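Local coordinates for plasmin and fibronectin-binding protein A (Streptococcus pneumoniae, PDB 4MR0) that acts as a fibronectin-dependent surface adhesin and invasin that binds human fibronectin, plasmin, plasminogen and serum albumin, at residues S301-Q306 with L345-G350; N333-K338 with H370-M375. All coordinates share one frame; numbering follows the deposited sequence.

Contact 1 of 2, residues S301-Q306 with L345-G350. With MN (manganese (II) ion), chain G.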
ATOM      1  N   SER A 301       9.363  -4.991   1.351  1.00 33.21           N
ATOM      2  CA  SER A 301       9.528  -3.847   0.467  1.00 30.91           C
ATOM      3  C   SER A 301       8.691  -4.045  -0.796  1.00 29.36           C
ATOM      4  O   SER A 301       8.835  -3.301  -1.767  1.00 30.70           O
ATOM      5  CB  SER A 301      10.999  -3.685   0.077  1.00 31.96           C
ATOM      6  OG  SER A 301      11.412  -4.745  -0.770  1.00 32.19           O
ATOM      7  N   LYS A 302       7.814  -5.044  -0.785  1.00 25.56           N
ATOM      8  CA  LYS A 302       6.988  -5.317  -1.955  1.00 24.65           C
ATOM      9  C   LYS A 302       5.499  -5.034  -1.775  1.00 22.43           C
ATOM     10  O   LYS A 302       4.703  -5.956  -1.593  1.00 21.80           O
ATOM     11  CB  LYS A 302       7.189  -6.767  -2.406  1.00 25.39           C
ATOM     12  CG  LYS A 302       8.570  -7.041  -2.984  1.00 27.63           C
ATOM     13  CD  LYS A 302       8.923  -6.016  -4.058  1.00 30.02           C
ATOM     14  CE  LYS A 302      10.199  -6.386  -4.795  1.00 34.23           C
ATOM     15  NZ  LYS A 302      11.337  -6.610  -3.855  1.00 35.77           N
ATOM     16  N   GLU A 303       5.134  -3.757  -1.842  1.00 19.22           N
ATOM     17  CA  GLU A 303       3.743  -3.336  -1.703  1.00 18.31           C
ATOM     18  C   GLU A 303       3.003  -3.633  -3.006  1.00 17.30           C
ATOM     19  O   GLU A 303       3.554  -3.433  -4.088  1.00 17.82           O
ATOM     20  CB  GLU A 303       3.669  -1.829  -1.415  1.00 16.71           C
ATOM     21  CG  GLU A 303       4.471  -1.359  -0.201  1.00 18.03           C
ATOM     22  CD  GLU A 303       5.897  -0.947  -0.542  1.00 19.83           C
ATOM     23  OE1 GLU A 303       6.331  -1.145  -1.702  1.00 21.02           O
ATOM     24  OE2 GLU A 303       6.588  -0.422   0.355  1.00 20.53           O
ATOM     25  N   SER A 304       1.763  -4.109  -2.915  1.00 17.57           N
ATOM     26  CA  SER A 304       0.991  -4.400  -4.126  1.00 15.89           C
ATOM     27  C   SER A 304       0.683  -3.115  -4.895  1.00 14.65           C
ATOM     28  O   SER A 304       0.598  -3.112  -6.130  1.00 12.94           O
ATOM     29  CB  SER A 304      -0.288  -5.143  -3.762  1.00 19.24           C
ATOM     30  OG  SER A 304       0.054  -6.415  -3.230  1.00 22.89           O
ATOM     31  N   ILE A 305       0.498  -2.025  -4.159  1.00 13.62           N
ATOM     32  CA  ILE A 305       0.288  -0.721  -4.769  1.00 12.54           C
ATOM     33  C   ILE A 305       1.263   0.217  -4.076  1.00 12.64           C
ATOM     34  O   ILE A 305       1.076   0.582  -2.914  1.00 14.44           O
ATOM     35  CB  ILE A 305      -1.139  -0.178  -4.571  1.00 14.00           C
ATOM     36  CG1 ILE A 305      -2.154  -1.093  -5.265  1.00 13.85           C
ATOM     37  CG2 ILE A 305      -1.232   1.228  -5.165  1.00 11.26           C
ATOM     38  CD1 ILE A 305      -3.604  -0.644  -5.087  1.00 15.92           C
ATOM     39  N   GLN A 306       2.320   0.582  -4.785  1.00 12.55           N
ATOM     40  CA  GLN A 306       3.322   1.479  -4.240  1.00 12.87           C
ATOM     41  C   GLN A 306       3.068   2.877  -4.789  1.00 14.39           C
ATOM     42  O   GLN A 306       2.824   3.054  -5.982  1.00 16.82           O
ATOM     43  CB  GLN A 306       4.725   0.995  -4.635  1.00 14.80           C
ATOM     44  CG  GLN A 306       5.863   1.884  -4.147  1.00 15.89           C
ATOM     45  CD  GLN A 306       7.222   1.353  -4.561  1.00 18.81           C
ATOM     46  OE1 GLN A 306       7.390   0.859  -5.675  1.00 15.13           O
ATOM     47  NE2 GLN A 306       8.201   1.459  -3.669  1.00 18.11           N
ATOM     48  N   LEU A 345      -1.156 -10.986   0.161  1.00 21.30           N
ATOM     49  CA  LEU A 345      -0.208  -9.920  -0.148  1.00 19.33           C
ATOM     50  C   LEU A 345       0.549  -9.595   1.138  1.00 19.67           C
ATOM     51  O   LEU A 345       0.032  -9.812   2.236  1.00 20.78           O
ATOM     52  CB  LEU A 345      -0.954  -8.672  -0.626  1.00 18.48           C
ATOM     53  CG  LEU A 345      -2.110  -8.866  -1.616  1.00 17.98           C
ATOM     54  CD1 LEU A 345      -2.720  -7.506  -1.940  1.00 19.23           C
ATOM     55  CD2 LEU A 345      -1.620  -9.551  -2.887  1.00 18.75           C
ATOM     56  N   VAL A 346       1.772  -9.090   1.008  1.00 17.19           N
ATOM     57  CA  VAL A 346       2.571  -8.737   2.175  1.00 17.34           C
ATOM     58  C   VAL A 346       2.107  -7.374   2.705  1.00 17.27           C
ATOM     59  O   VAL A 346       1.741  -7.233   3.875  1.00 17.64           O
ATOM     60  CB  VAL A 346       4.075  -8.675   1.816  1.00 17.64           C
ATOM     61  CG1 VAL A 346       4.893  -8.243   3.026  1.00 17.36           C
ATOM     62  CG2 VAL A 346       4.537 -10.050   1.333  1.00 18.19           C
ATOM     63  N   THR A 347       2.115  -6.379   1.824  1.00 17.45           N
ATOM     64  CA  THR A 347       1.693  -5.022   2.158  1.00 17.21           C
ATOM     65  C   THR A 347       0.820  -4.565   1.001  1.00 16.12           C
ATOM     66  O   THR A 347       1.259  -4.562  -0.146  1.00 16.18           O
ATOM     67  CB  THR A 347       2.904  -4.075   2.285  1.00 17.20           C
ATOM     68  OG1 THR A 347       3.686  -4.457   3.419  1.00 22.36           O
ATOM     69  CG2 THR A 347       2.452  -2.630   2.458  1.00 18.44           C
ATOM     70  N   ALA A 348      -0.422  -4.189   1.286  1.00 14.88           N
ATOM     71  CA  ALA A 348      -1.313  -3.769   0.211  1.00 14.84           C
ATOM     72  C   ALA A 348      -0.947  -2.432  -0.428  1.00 14.42           C
ATOM     73  O   ALA A 348      -0.858  -2.329  -1.655  1.00 15.06           O
ATOM     74  CB  ALA A 348      -2.763  -3.725   0.711  1.00 14.13           C
ATOM     75  N   ILE A 349      -0.717  -1.417   0.400  1.00 13.46           N
ATOM     76  CA  ILE A 349      -0.434  -0.079  -0.110  1.00 14.34           C
ATOM     77  C   ILE A 349       0.618   0.665   0.693  1.00 14.81           C
ATOM     78  O   ILE A 349       0.647   0.578   1.922  1.00 14.38           O
ATOM     79  CB  ILE A 349      -1.717   0.802  -0.069  1.00 15.01           C
ATOM     80  CG1 ILE A 349      -2.872   0.097  -0.776  1.00 13.08           C
ATOM     81  CG2 ILE A 349      -1.448   2.161  -0.717  1.00 16.52           C
ATOM     82  CD1 ILE A 349      -4.233   0.743  -0.514  1.00 13.69           C
ATOM     83  N   GLY A 350       1.474   1.413   0.001  1.00 13.85           N
ATOM     84  CA  GLY A 350       2.461   2.205   0.714  1.00 15.83           C
ATOM     85  C   GLY A 350       3.756   2.411  -0.033  1.00 15.23           C
ATOM     86  O   GLY A 350       3.794   2.384  -1.258  1.00 14.85           O
TER
HETATM   87 MN    MN G 705       8.867   1.581  -7.195  1.00 23.86          MN
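I305 and I349 pack against each other in register at matching corners of two successive coils of the parallel beta-helix, CB of I305 4.2 Å from CG1 of I349. Both keep CG1 beside the backbone N and turn into the core, where F336 also packs on I305 and F371 on I349. Around this corner the packing is tight. Two backbone bonds are fairly straight, S304 N to T347 O at 2.9 Å and G350 N to I305 O at 3.1 Å, whereas that from I305 N to A348 O is bent, its donor tilted 23° from the carbonyl plane. The OG of S304 sits against the methyls of L345, 3.2 Å from its CD1. On the other side of the strands E303 and T347 lie alongside each other, CG to CG2 3.6 Å, and the bent glutamate passes G350 to give OE2 to H352. The fit slackens toward S301 and K302, which are partly exposed; the K302 ammonium extends off from 345-350. Q306 extends with CG anti to its backbone N (chi1 178°), carrying OE1 to manganese at 2.2 Å beside Q271, E308 and the carbonyl of G314. The same short stretch thus passes from an apolar, backbone-bonded corner to a neutral amide oxygen that ligates manganese, with E308 supplying a carboxylate.

Contact 2 of 2, residues N333-K338 with H370-M375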
ATOM      1  N   ASN A 333     -12.531   1.375  -2.442  1.00 12.41           N
ATOM      2  CA  ASN A 333     -13.479   0.296  -2.718  1.00 15.04           C
ATOM      3  C   ASN A 333     -12.863  -0.951  -3.328  1.00 15.53           C
ATOM      4  O   ASN A 333     -13.511  -1.656  -4.107  1.00 14.73           O
ATOM      5  CB  ASN A 333     -14.586   0.815  -3.641  1.00 17.11           C
ATOM      6  CG  ASN A 333     -15.124   2.166  -3.199  1.00 18.91           C
ATOM      7  OD1 ASN A 333     -15.365   2.390  -2.012  1.00 17.10           O
ATOM      8  ND2 ASN A 333     -15.318   3.074  -4.154  1.00 17.30           N
ATOM      9  N   SER A 334     -11.622  -1.243  -2.958  1.00 15.60           N
ATOM     10  CA  SER A 334     -10.949  -2.401  -3.513  1.00 15.91           C
ATOM     11  C   SER A 334     -10.661  -3.477  -2.486  1.00 16.92           C
ATOM     12  O   SER A 334     -10.613  -3.217  -1.287  1.00 18.45           O
ATOM     13  CB  SER A 334      -9.658  -1.961  -4.207  1.00 14.28           C
ATOM     14  OG  SER A 334      -9.961  -1.085  -5.280  1.00 13.07           O
ATOM     15  N   TYR A 335     -10.469  -4.695  -2.975  1.00 18.29           N
ATOM     16  CA  TYR A 335     -10.208  -5.834  -2.115  1.00 17.92           C
ATOM     17  C   TYR A 335      -8.788  -6.365  -2.284  1.00 16.79           C
ATOM     18  O   TYR A 335      -8.271  -6.455  -3.398  1.00 17.09           O
ATOM     19  CB  TYR A 335     -11.242  -6.930  -2.412  1.00 19.63           C
ATOM     20  CG  TYR A 335     -10.991  -8.239  -1.710  1.00 21.87           C
ATOM     21  CD1 TYR A 335     -10.043  -9.140  -2.197  1.00 21.84           C
ATOM     22  CD2 TYR A 335     -11.693  -8.578  -0.552  1.00 23.27           C
ATOM     23  CE1 TYR A 335      -9.798 -10.343  -1.551  1.00 23.94           C
ATOM     24  CE2 TYR A 335     -11.456  -9.783   0.105  1.00 22.87           C
ATOM     25  CZ  TYR A 335     -10.505 -10.659  -0.401  1.00 23.89           C
ATOM     26  OH  TYR A 335     -10.243 -11.842   0.248  1.00 23.29           O
ATOM     27  N   PHE A 336      -8.163  -6.713  -1.163  1.00 14.96           N
ATOM     28  CA  PHE A 336      -6.807  -7.235  -1.170  1.00 16.46           C
ATOM     29  C   PHE A 336      -6.750  -8.542  -0.392  1.00 16.77           C
ATOM     30  O   PHE A 336      -7.130  -8.590   0.782  1.00 16.99           O
ATOM     31  CB  PHE A 336      -5.849  -6.213  -0.553  1.00 13.56           C
ATOM     32  CG  PHE A 336      -5.871  -4.877  -1.241  1.00 13.94           C
ATOM     33  CD1 PHE A 336      -6.953  -4.008  -1.076  1.00 13.30           C
ATOM     34  CD2 PHE A 336      -4.819  -4.489  -2.069  1.00 12.77           C
ATOM     35  CE1 PHE A 336      -6.983  -2.776  -1.727  1.00 14.99           C
ATOM     36  CE2 PHE A 336      -4.841  -3.255  -2.727  1.00 13.16           C
ATOM     37  CZ  PHE A 336      -5.924  -2.400  -2.556  1.00 12.73           C
ATOM     38  N   GLY A 337      -6.275  -9.598  -1.049  1.00 18.05           N
ATOM     39  CA  GLY A 337      -6.189 -10.894  -0.399  1.00 19.06           C
ATOM     40  C   GLY A 337      -5.299 -11.874  -1.139  1.00 20.29           C
ATOM     41  O   GLY A 337      -4.286 -11.496  -1.735  1.00 21.79           O
ATOM     42  N   LYS A 338      -5.674 -13.145  -1.107  1.00 21.80           N
ATOM     43  CA  LYS A 338      -4.894 -14.171  -1.787  1.00 22.46           C
ATOM     44  C   LYS A 338      -5.674 -14.727  -2.971  1.00 22.29           C
ATOM     45  O   LYS A 338      -6.831 -14.366  -3.185  1.00 22.46           O
ATOM     46  CB  LYS A 338      -4.558 -15.302  -0.812  1.00 22.83           C
ATOM     47  CG  LYS A 338      -5.757 -16.164  -0.412  1.00 24.10           C
ATOM     48  CD  LYS A 338      -5.319 -17.324   0.470  1.00 25.96           C
ATOM     49  CE  LYS A 338      -6.446 -18.335   0.681  1.00 27.49           C
ATOM     50  NZ  LYS A 338      -7.592 -17.770   1.439  1.00 29.33           N
ATOM     51  N   HIS A 370     -10.931  -3.325   1.556  1.00 17.18           N
ATOM     52  CA  HIS A 370     -10.944  -4.494   2.433  1.00 17.30           C
ATOM     53  C   HIS A 370      -9.569  -5.162   2.338  1.00 17.84           C
ATOM     54  O   HIS A 370      -9.216  -5.732   1.307  1.00 17.87           O
ATOM     55  CB  HIS A 370     -12.031  -5.489   2.005  1.00 17.85           C
ATOM     56  CG  HIS A 370     -12.139  -6.688   2.899  1.00 21.48           C
ATOM     57  ND1 HIS A 370     -13.074  -7.681   2.701  1.00 22.18           N
ATOM     58  CD2 HIS A 370     -11.434  -7.049   3.999  1.00 20.64           C
ATOM     59  CE1 HIS A 370     -12.941  -8.603   3.640  1.00 21.36           C
ATOM     60  NE2 HIS A 370     -11.953  -8.243   4.440  1.00 21.53           N
ATOM     61  N   PHE A 371      -8.789  -5.071   3.408  1.00 16.51           N
ATOM     62  CA  PHE A 371      -7.457  -5.670   3.444  1.00 16.35           C
ATOM     63  C   PHE A 371      -7.632  -6.997   4.174  1.00 18.07           C
ATOM     64  O   PHE A 371      -7.590  -7.059   5.405  1.00 17.02           O
ATOM     65  CB  PHE A 371      -6.508  -4.750   4.198  1.00 16.50           C
ATOM     66  CG  PHE A 371      -6.372  -3.387   3.578  1.00 17.13           C
ATOM     67  CD1 PHE A 371      -5.743  -3.230   2.345  1.00 16.52           C
ATOM     68  CD2 PHE A 371      -6.881  -2.264   4.219  1.00 16.05           C
ATOM     69  CE1 PHE A 371      -5.622  -1.960   1.757  1.00 16.50           C
ATOM     70  CE2 PHE A 371      -6.766  -0.992   3.642  1.00 18.04           C
ATOM     71  CZ  PHE A 371      -6.136  -0.842   2.410  1.00 15.51           C
ATOM     72  N   ASP A 372      -7.817  -8.053   3.387  1.00 18.38           N
ATOM     73  CA  ASP A 372      -8.093  -9.388   3.898  1.00 19.38           C
ATOM     74  C   ASP A 372      -6.914 -10.291   4.253  1.00 19.75           C
ATOM     75  O   ASP A 372      -6.447 -11.084   3.430  1.00 18.71           O
ATOM     76  CB  ASP A 372      -8.998 -10.107   2.898  1.00 20.52           C
ATOM     77  CG  ASP A 372      -9.799 -11.231   3.528  1.00 23.36           C
ATOM     78  OD1 ASP A 372      -9.575 -11.541   4.714  1.00 24.97           O
ATOM     79  OD2 ASP A 372     -10.655 -11.804   2.825  1.00 21.98           O
ATOM     80  N   ASN A 373      -6.453 -10.171   5.492  1.00 20.40           N
ATOM     81  CA  ASN A 373      -5.363 -10.994   6.011  1.00 22.11           C
ATOM     82  C   ASN A 373      -3.991 -10.768   5.371  1.00 22.18           C
ATOM     83  O   ASN A 373      -3.348 -11.724   4.928  1.00 23.80           O
ATOM     84  CB  ASN A 373      -5.763 -12.481   5.902  1.00 22.09           C
ATOM     85  CG  ASN A 373      -4.972 -13.381   6.839  1.00 23.36           C
ATOM     86  OD1 ASN A 373      -4.765 -13.052   8.013  1.00 22.30           O
ATOM     87  ND2 ASN A 373      -4.539 -14.535   6.330  1.00 23.10           N
ATOM     88  N   MET A 374      -3.537  -9.515   5.324  1.00 20.58           N
ATOM     89  CA  MET A 374      -2.220  -9.206   4.762  1.00 20.71           C
ATOM     90  C   MET A 374      -1.166  -9.790   5.700  1.00 20.61           C
ATOM     91  O   MET A 374      -1.401  -9.914   6.902  1.00 21.96           O
ATOM     92  CB  MET A 374      -2.016  -7.693   4.646  1.00 20.42           C
ATOM     93  CG  MET A 374      -2.286  -7.104   3.247  1.00 19.02           C
ATOM     94  SD  MET A 374      -3.949  -7.218   2.572  1.00 16.89           S
ATOM     95  CE  MET A 374      -3.954  -8.948   1.951  1.00 20.37           C
ATOM     96  N   MET A 375      -0.008 -10.147   5.155  1.00 21.35           N
ATOM     97  CA  MET A 375       1.066 -10.734   5.950  1.00 21.02           C
ATOM     98  C   MET A 375       1.797  -9.728   6.838  1.00 21.50           C
ATOM     99  O   MET A 375       2.244 -10.069   7.938  1.00 22.08           O
ATOM    100  CB  MET A 375       2.070 -11.431   5.022  1.00 19.71           C
ATOM    101  CG  MET A 375       3.263 -12.042   5.735  1.00 20.85           C
ATOM    102  SD  MET A 375       4.437 -12.788   4.561  1.00 20.15           S
ATOM    103  CE  MET A 375       5.511 -11.473   4.306  1.00 19.87           C
TER
HETATM  104  O   HOH W   1      -6.401 -15.722   3.884  1.00 26.70           O
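The ring of Y335 turns its edge to the face of the H370 imidazole, the planes 85° apart and the centroids 5.2 Å from each other: a T-shaped pair on the outer side of the beta-helix. CD2 of the tyrosine comes within 3.6 Å of H370 ND1. Farther along the same ring edge, the hydroxyl donates to D372 OD2 at 2.6 Å, meeting the anti side of a carboxylate that stands almost perpendicular to the ring, from somewhat out of the carboxylate plane. The bond to D372 fixes the phenol end, while NE2 of H370 is held by D395 on the next coil. Both Y335 and H370 carry CG anti to the backbone N (chi1 173° for the tyrosine), which sends the two rings outward side by side.

On the inner side, CE1 of F371 lies over one face of F336, displaced from the ring centre, with H370 O at the ring's edge in plane. The two phenyl planes are inclined by 35°, too oblique for a stack, and their CD1 atoms approach to 3.7 Å. The sulfur of M374 folds back to F336, SD lying 3.8 Å from CB, because its chain bends at both chi2 and chi3. Between these two layers runs a parallel ladder: H370 N to S334 O, F336 N to H370 O at 2.9 Å, and D372 N to F336 O.

The paired strands belong to PbH1 repeats 2 and 3, and their segments 335-337 and 370-372 run nearly parallel. Strand 278-289 flanks 329-337 on one side, where F285 stacks on F336; strand 387-396 flanks 364-372 on the other, where F394 meets F371. F285, F336, F371 and F394 thus make an aligned row of aromatic side chains in the interior across four successive coils, of the kind common in parallel beta-helices.

Overall arrangement
From the N terminus the chain first passes 301-306, then climbs through strand 329-337, turns at 345-350 and continues into strand 364-372. Contact 1 closes the loop from 301-306 to 345-350, and contact 2 closes the one from 333-338 to 370-375. Because 333-338 lies inside the first loop and 370-375 beyond it, the two cross rather than nest, as is natural for contacts between successive coils of a solenoid. Their centres are 11 Å apart, and they touch directly: L345 O lies 2.9 Å from M375 N, a probable hydrogen bond, and A348 CB packs on F371 CD1. Together they tie a corner of the beta-helix to the neighbouring strand face.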